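Local coordinates for MccB protein (Escherichia coli, PDB 6OM4) that acts in microcin C7 biosynthesis, probably as an E1-like, ATP-dependent enzyme that joins a nucleotide to the peptide MccA through a phosphoramidate linkage, at residues V166-N169 against K170-I174; V173-R176 against E177-R181. All blocks are in the same frame, centred on the assembly; numbering follows the deposited sequence.

Contact 1: residues V166-N169 against K170-I174; sequences VGKN and KTEVI. With ND7 (5'-O-[(S)-amino(hydroxy)phosphoryl]adenosine), chain M; POP (pyrophosphate 2-), chain G.
E172 reaches back over the first turn of its helix to the backbone of N169, where OE1 accepts the N169 N-H at 2.9 Å. The donor comes from the anti side of the carboxylate, 16° out of its plane. For this, CG of E172 sits between its own backbone N and carbonyl carbon (chi1 89°), and the rest of the chain runs out extended. A glutamate suits the third position of a helix because its carboxylate can accept a main-chain N-H that no turn yet serves. E172 at N3 thus bonds back to the N-H of the N-cap residue N169, whose own side chain makes no capping bond; OD1 takes NE2 of Q149 instead. The carbonyl O of N169 starts the helical pattern, accepting V173 N at 3.3 Å and, weakly, E172 N. Beside it, V173 CG2 packs 3.8 Å from K168 CB, the two side chains crossing at about a right angle. K170, with its chain extended beyond CG, leaves this turn for the nucleotide site of the ThiF-type Rossmann domain. Its NZ donates to pyrophosphate O6 at 2.9 Å and to the ribose O3' of the phosphoramidate adenosine at 3.0 Å, and bonds to Q158 as well; a long, extended cation suits the negatively charged pyrophosphate. T171 OG1 is satisfied by E189.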
ATOM      1  N   VAL A 166     -10.426  26.427   3.124  1.00 18.18           N
ATOM      2  CA  VAL A 166     -11.823  26.149   3.055  1.00 17.79           C
ATOM      3  C   VAL A 166     -12.424  26.952   1.900  1.00 19.16           C
ATOM      4  O   VAL A 166     -12.150  28.154   1.775  1.00 21.49           O
ATOM      5  CB  VAL A 166     -12.511  26.402   4.407  1.00 19.15           C
ATOM      6  CG1 VAL A 166     -14.033  26.356   4.306  1.00 19.34           C
ATOM      7  CG2 VAL A 166     -11.980  25.394   5.408  1.00 19.95           C
ATOM      8  N   GLY A 167     -13.181  26.259   1.036  1.00 18.64           N
ATOM      9  CA  GLY A 167     -13.833  26.853  -0.127  1.00 20.07           C
ATOM     10  C   GLY A 167     -13.066  26.630  -1.427  1.00 20.19           C
ATOM     11  O   GLY A 167     -13.643  26.746  -2.528  1.00 21.11           O
ATOM     12  N   LYS A 168     -11.774  26.281  -1.341  1.00 20.52           N
ATOM     13  CA  LYS A 168     -10.961  26.041  -2.520  1.00 21.22           C
ATOM     14  C   LYS A 168     -11.224  24.626  -3.028  1.00 20.58           C
ATOM     15  O   LYS A 168     -11.850  23.813  -2.338  1.00 18.23           O
ATOM     16  CB  LYS A 168      -9.466  26.186  -2.213  1.00 23.94           C
ATOM     17  CG  LYS A 168      -8.981  27.595  -1.894  1.00 26.84           C
ATOM     18  CD  LYS A 168      -7.486  27.626  -1.662  1.00 30.30           C
ATOM     19  CE  LYS A 168      -6.771  28.671  -2.490  1.00 36.85           C
ATOM     20  NZ  LYS A 168      -6.847  30.003  -1.850  1.00 38.61           N
ATOM     21  N   ASN A 169     -10.759  24.345  -4.248  1.00 17.76           N
ATOM     22  CA  ASN A 169     -10.993  23.039  -4.859  1.00 19.65           C
ATOM     23  C   ASN A 169     -10.004  22.046  -4.236  1.00 18.04           C
ATOM     24  O   ASN A 169      -8.837  22.380  -3.977  1.00 18.66           O
ATOM     25  CB  ASN A 169     -10.886  23.129  -6.383  1.00 22.43           C
ATOM     26  CG  ASN A 169     -12.192  23.551  -7.029  1.00 26.17           C
ATOM     27  OD1 ASN A 169     -13.147  23.957  -6.363  1.00 28.35           O
ATOM     28  ND2 ASN A 169     -12.251  23.440  -8.339  1.00 32.11           N
ATOM     29  N   LYS A 170     -10.452  20.811  -3.991  1.00 17.71           N
ATOM     30  CA  LYS A 170      -9.561  19.794  -3.430  1.00 17.67           C
ATOM     31  C   LYS A 170      -8.382  19.479  -4.353  1.00 17.98           C
ATOM     32  O   LYS A 170      -7.223  19.371  -3.870  1.00 17.31           O
ATOM     33  CB  LYS A 170     -10.352  18.519  -3.119  1.00 16.04           C
ATOM     34  CG  LYS A 170     -11.364  18.728  -2.021  1.00 17.24           C
ATOM     35  CD  LYS A 170     -11.920  17.439  -1.484  1.00 16.55           C
ATOM     36  CE  LYS A 170     -12.960  17.711  -0.429  1.00 16.35           C
ATOM     37  NZ  LYS A 170     -13.441  16.443   0.157  1.00 16.49           N
ATOM     38  N   THR A 171      -8.624  19.316  -5.663  1.00 17.71           N
ATOM     39  CA  THR A 171      -7.519  18.917  -6.531  1.00 18.50           C
ATOM     40  C   THR A 171      -6.423  19.988  -6.495  1.00 20.00           C
ATOM     41  O   THR A 171      -5.257  19.651  -6.560  1.00 17.81           O
ATOM     42  CB  THR A 171      -7.992  18.572  -7.954  1.00 19.07           C
ATOM     43  OG1 THR A 171      -8.546  19.753  -8.529  1.00 18.70           O
ATOM     44  CG2 THR A 171      -9.016  17.459  -7.967  1.00 19.78           C
ATOM     45  N   GLU A 172      -6.799  21.277  -6.430  1.00 19.44           N
ATOM     46  CA  GLU A 172      -5.823  22.339  -6.556  1.00 21.61           C
ATOM     47  C   GLU A 172      -4.971  22.420  -5.272  1.00 19.57           C
ATOM     48  O   GLU A 172      -3.785  22.600  -5.333  1.00 19.78           O
ATOM     49  CB  GLU A 172      -6.500  23.669  -6.864  1.00 25.64           C
ATOM     50  CG  GLU A 172      -6.882  24.437  -5.637  1.00 29.88           C
ATOM     51  CD  GLU A 172      -7.538  25.767  -5.937  1.00 35.41           C
ATOM     52  OE1 GLU A 172      -8.804  25.868  -5.822  1.00 33.69           O
ATOM     53  OE2 GLU A 172      -6.780  26.689  -6.311  1.00 42.08           O
ATOM     54  N   VAL A 173      -5.575  22.189  -4.101  1.00 17.11           N
ATOM     55  CA  VAL A 173      -4.816  22.223  -2.889  1.00 17.09           C
ATOM     56  C   VAL A 173      -3.951  20.968  -2.723  1.00 17.16           C
ATOM     57  O   VAL A 173      -2.804  21.094  -2.320  1.00 16.81           O
ATOM     58  CB  VAL A 173      -5.732  22.467  -1.693  1.00 16.92           C
ATOM     59  CG1 VAL A 173      -4.953  22.489  -0.395  1.00 16.36           C
ATOM     60  CG2 VAL A 173      -6.503  23.753  -1.909  1.00 17.29           C
ATOM     61  N   ILE A 174      -4.486  19.786  -3.025  1.00 16.42           N
ATOM     62  CA  ILE A 174      -3.625  18.595  -3.010  1.00 15.80           C
ATOM     63  C   ILE A 174      -2.410  18.828  -3.921  1.00 15.69           C
ATOM     64  O   ILE A 174      -1.262  18.587  -3.498  1.00 15.46           O
ATOM     65  CB  ILE A 174      -4.372  17.300  -3.362  1.00 16.25           C
ATOM     66  CG1 ILE A 174      -5.493  17.062  -2.351  1.00 18.46           C
ATOM     67  CG2 ILE A 174      -3.382  16.149  -3.441  1.00 15.85           C
ATOM     68  CD1 ILE A 174      -6.101  15.697  -2.364  1.00 20.87           C
TER
HETATM   69  O1A ND7 M 101     -15.817  11.442   1.636  1.00 18.83           O
HETATM   70  PA  ND7 M 101     -14.379  11.013   1.590  1.00 21.34           P
HETATM   71  O2A ND7 M 101     -13.448  11.535   2.676  1.00 18.94           O
HETATM   72  N3A ND7 M 101     -14.454   9.319   1.675  1.00 19.66           N
HETATM   73  O5' ND7 M 101     -13.661  11.367   0.221  1.00 19.54           O
HETATM   74  C5' ND7 M 101     -14.355  10.941  -0.992  1.00 18.94           C
HETATM   75  C4' ND7 M 101     -13.833  11.884  -2.106  1.00 18.87           C
HETATM   76  C3' ND7 M 101     -14.486  13.294  -1.912  1.00 18.23           C
HETATM   77  O3' ND7 M 101     -13.566  14.314  -1.953  1.00 18.79           O
HETATM   78  C2' ND7 M 101     -15.606  13.266  -3.037  1.00 18.55           C
HETATM   79  O2' ND7 M 101     -15.788  14.617  -3.614  1.00 18.01           O
HETATM   80  C1' ND7 M 101     -15.126  12.459  -3.993  1.00 19.28           C
HETATM   81  O4' ND7 M 101     -14.213  11.359  -3.229  1.00 18.64           O
HETATM   82  N9  ND7 M 101     -16.075  11.687  -4.743  1.00 19.55           N
HETATM   83  C4  ND7 M 101     -16.138  11.601  -6.100  1.00 20.43           C
HETATM   84  C5  ND7 M 101     -17.149  10.760  -6.405  1.00 18.93           C
HETATM   85  N7  ND7 M 101     -17.699  10.319  -5.250  1.00 19.55           N
HETATM   86  C8  ND7 M 101     -17.028  10.876  -4.260  1.00 20.72           C
HETATM   87  N3  ND7 M 101     -15.405  12.192  -7.066  1.00 21.24           N
HETATM   88  C2  ND7 M 101     -15.671  11.932  -8.311  1.00 23.10           C
HETATM   89  N1  ND7 M 101     -16.678  11.118  -8.644  1.00 22.75           N
HETATM   90  C6  ND7 M 101     -17.408  10.524  -7.739  1.00 21.26           C
HETATM   91  N6  ND7 M 101     -18.497   9.645  -8.128  1.00 21.89           N
HETATM   92  P1  POP G 403     -17.599  14.071   3.976  1.00 17.86           P
HETATM   93  O1  POP G 403     -17.126  13.901   5.419  1.00 17.92           O
HETATM   94  O2  POP G 403     -18.007  12.764   3.318  1.00 18.29           O
HETATM   95  O3  POP G 403     -18.607  15.187   3.738  1.00 18.78           O
HETATM   96  O   POP G 403     -16.229  14.543   3.288  1.00 17.19           O
HETATM   97  P2  POP G 403     -15.973  14.708   1.685  1.00 16.60           P
HETATM   98  O4  POP G 403     -14.567  14.245   1.441  1.00 18.34           O
HETATM   99  O5  POP G 403     -16.997  13.916   0.937  1.00 16.54           O
HETATM  100  O6  POP G 403     -16.009  16.145   1.398  1.00 15.64           O

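Contact 2: residues V173-R176 against E177-R181; sequences VIKR and ELLKR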
ATOM      1  N   VAL A 173      -5.575  22.189  -4.101  1.00 17.11           N
ATOM      2  CA  VAL A 173      -4.816  22.223  -2.889  1.00 17.09           C
ATOM      3  C   VAL A 173      -3.951  20.968  -2.723  1.00 17.16           C
ATOM      4  O   VAL A 173      -2.804  21.094  -2.320  1.00 16.81           O
ATOM      5  CB  VAL A 173      -5.732  22.467  -1.693  1.00 16.92           C
ATOM      6  CG1 VAL A 173      -4.953  22.489  -0.395  1.00 16.36           C
ATOM      7  CG2 VAL A 173      -6.503  23.753  -1.909  1.00 17.29           C
ATOM      8  N   ILE A 174      -4.486  19.786  -3.025  1.00 16.42           N
ATOM      9  CA  ILE A 174      -3.625  18.595  -3.010  1.00 15.80           C
ATOM     10  C   ILE A 174      -2.410  18.828  -3.921  1.00 15.69           C
ATOM     11  O   ILE A 174      -1.262  18.587  -3.498  1.00 15.46           O
ATOM     12  CB  ILE A 174      -4.372  17.300  -3.362  1.00 16.25           C
ATOM     13  CG1 ILE A 174      -5.493  17.062  -2.351  1.00 18.46           C
ATOM     14  CG2 ILE A 174      -3.382  16.149  -3.441  1.00 15.85           C
ATOM     15  CD1 ILE A 174      -6.101  15.697  -2.364  1.00 20.87           C
ATOM     16  N   LYS A 175      -2.632  19.316  -5.147  1.00 15.31           N
ATOM     17  CA  LYS A 175      -1.521  19.503  -6.064  1.00 17.03           C
ATOM     18  C   LYS A 175      -0.481  20.439  -5.441  1.00 17.32           C
ATOM     19  O   LYS A 175       0.716  20.181  -5.488  1.00 17.73           O
ATOM     20  CB  LYS A 175      -1.975  20.059  -7.416  1.00 18.15           C
ATOM     21  CG  LYS A 175      -0.812  20.427  -8.319  1.00 17.53           C
ATOM     22  CD  LYS A 175      -1.222  20.747  -9.701  1.00 22.20           C
ATOM     23  CE  LYS A 175      -0.023  20.927 -10.608  1.00 22.53           C
ATOM     24  NZ  LYS A 175      -0.406  21.720 -11.794  1.00 27.25           N
ATOM     25  N   ARG A 176      -0.937  21.560  -4.857  1.00 17.00           N
ATOM     26  CA  ARG A 176       0.011  22.549  -4.289  1.00 17.98           C
ATOM     27  C   ARG A 176       0.844  21.866  -3.188  1.00 16.65           C
ATOM     28  O   ARG A 176       2.045  21.985  -3.130  1.00 16.04           O
ATOM     29  CB  ARG A 176      -0.759  23.767  -3.762  1.00 19.90           C
ATOM     30  CG  ARG A 176       0.067  24.767  -2.970  1.00 21.31           C
ATOM     31  CD  ARG A 176      -0.798  25.769  -2.221  1.00 21.93           C
ATOM     32  NE  ARG A 176      -1.242  25.267  -0.924  1.00 22.52           N
ATOM     33  CZ  ARG A 176      -2.408  25.525  -0.341  1.00 22.20           C
ATOM     34  NH1 ARG A 176      -3.343  26.237  -0.960  1.00 25.60           N
ATOM     35  NH2 ARG A 176      -2.656  25.052   0.865  1.00 21.36           N
ATOM     36  N   GLU A 177       0.168  21.103  -2.335  1.00 16.77           N
ATOM     37  CA  GLU A 177       0.803  20.518  -1.160  1.00 16.79           C
ATOM     38  C   GLU A 177       1.739  19.354  -1.533  1.00 16.55           C
ATOM     39  O   GLU A 177       2.733  19.152  -0.877  1.00 15.28           O
ATOM     40  CB  GLU A 177      -0.288  20.154  -0.153  1.00 17.20           C
ATOM     41  CG  GLU A 177      -0.932  21.398   0.439  1.00 17.28           C
ATOM     42  CD  GLU A 177       0.015  22.344   1.167  1.00 18.37           C
ATOM     43  OE1 GLU A 177       0.914  21.869   1.926  1.00 18.26           O
ATOM     44  OE2 GLU A 177      -0.147  23.588   0.958  1.00 21.09           O
ATOM     45  N   LEU A 178       1.413  18.610  -2.597  1.00 17.31           N
ATOM     46  CA  LEU A 178       2.225  17.520  -3.051  1.00 16.13           C
ATOM     47  C   LEU A 178       3.519  18.102  -3.614  1.00 16.33           C
ATOM     48  O   LEU A 178       4.587  17.605  -3.357  1.00 17.26           O
ATOM     49  CB  LEU A 178       1.503  16.680  -4.118  1.00 16.00           C
ATOM     50  CG  LEU A 178       0.326  15.800  -3.665  1.00 16.88           C
ATOM     51  CD1 LEU A 178      -0.086  14.868  -4.787  1.00 18.25           C
ATOM     52  CD2 LEU A 178       0.672  15.006  -2.417  1.00 16.57           C
ATOM     53  N   LEU A 179       3.410  19.169  -4.414  1.00 16.30           N
ATOM     54  CA  LEU A 179       4.598  19.745  -5.048  1.00 17.97           C
ATOM     55  C   LEU A 179       5.446  20.504  -4.015  1.00 17.29           C
ATOM     56  O   LEU A 179       6.658  20.646  -4.185  1.00 18.54           O
ATOM     57  CB  LEU A 179       4.180  20.621  -6.223  1.00 18.80           C
ATOM     58  CG  LEU A 179       3.617  19.863  -7.424  1.00 20.65           C
ATOM     59  CD1 LEU A 179       3.164  20.824  -8.523  1.00 22.72           C
ATOM     60  CD2 LEU A 179       4.626  18.885  -8.005  1.00 21.85           C
ATOM     61  N   LYS A 180       4.851  20.942  -2.901  1.00 16.87           N
ATOM     62  CA  LYS A 180       5.680  21.526  -1.849  1.00 18.72           C
ATOM     63  C   LYS A 180       6.551  20.466  -1.168  1.00 19.27           C
ATOM     64  O   LYS A 180       7.594  20.809  -0.580  1.00 18.28           O
ATOM     65  CB  LYS A 180       4.833  22.217  -0.793  1.00 19.55           C
ATOM     66  CG  LYS A 180       4.333  23.570  -1.261  1.00 21.44           C
ATOM     67  CD  LYS A 180       3.193  24.076  -0.410  1.00 25.15           C
ATOM     68  CE  LYS A 180       3.469  24.034   1.084  1.00 29.58           C
ATOM     69  NZ  LYS A 180       2.430  24.771   1.855  1.00 31.70           N
ATOM     70  N   ARG A 181       6.066  19.214  -1.173  1.00 17.46           N
ATOM     71  CA  ARG A 181       6.719  18.090  -0.526  1.00 17.46           C
ATOM     72  C   ARG A 181       7.700  17.370  -1.438  1.00 16.90           C
ATOM     73  O   ARG A 181       8.714  16.871  -0.927  1.00 17.47           O
ATOM     74  CB  ARG A 181       5.668  17.130   0.028  1.00 16.06           C
ATOM     75  CG  ARG A 181       5.061  17.693   1.297  1.00 16.77           C
ATOM     76  CD  ARG A 181       3.764  17.032   1.691  1.00 17.07           C
ATOM     77  NE  ARG A 181       3.286  17.594   2.955  1.00 17.63           N
ATOM     78  CZ  ARG A 181       2.683  18.767   3.110  1.00 18.84           C
ATOM     79  NH1 ARG A 181       2.391  19.526   2.064  1.00 17.60           N
ATOM     80  NH2 ARG A 181       2.344  19.186   4.323  1.00 18.10           N
TER
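R176 lies alongside E177, pointing the same way, and presents its guanidinium edge to OE2. NE and NH2 both grip that one oxygen, with NE at 2.7 Å on its anti lone pair and NH2 at 2.9 Å; the oxygen sits in the guanidinium plane, while the two flat groups stand 84° apart. R176 reaches it by turning at chi3 (85°), and E177 by folding at chi2 (-59°). K180, nearly one turn on, brings NZ to within 3.0 Å of E177 OE2 from the syn side. The other oxygen, OE1, takes R181 NH1 at 2.8 Å, and that same nitrogen also bonds to the backbone O of E177. Three cations around one carboxylate probably keep it ionised; a glutamate fits here because its two oxygens can be shared among donors spaced along a turn. R176 NH2 has a second anionic partner, D165. Two apolar side-chain contacts run along the helix besides: I174 CG2 lies 3.7 Å from L178 CG, the two side chains pointing the same way, and the K175 methylenes pass L179, CE to CD1 3.8 Å. L179 goes on to V187. I174 and L178 face helix 125-136, while the salt-bridge network occupies another side of the helix, as suits the amphipathic helix of a beta-alpha-beta unit, here strand 141-146, helix 170-181 and strand 186-191 of the Rossmann-like domain.

How the contacts relate
Contacts 1 and 2 are successive parts of helix 170-181, with centres about 10 Å apart and V173 and I174 in common. Contact 1 forms the start of the helix, where the side chain of K170 comes within about 4 Å of a bound magnesium ion as well as meeting both ligands. Contact 2 carries the helix away from the site: I174, one of the two shared residues, is still about 8 Å from the adenosine ligand and about 9 Å from pyrophosphate, measured from its side chain. I174 also touches C123, N128 and L144, so the helix that supplies K170 is packed directly on the neighbouring elements of the nucleotide-binding fold.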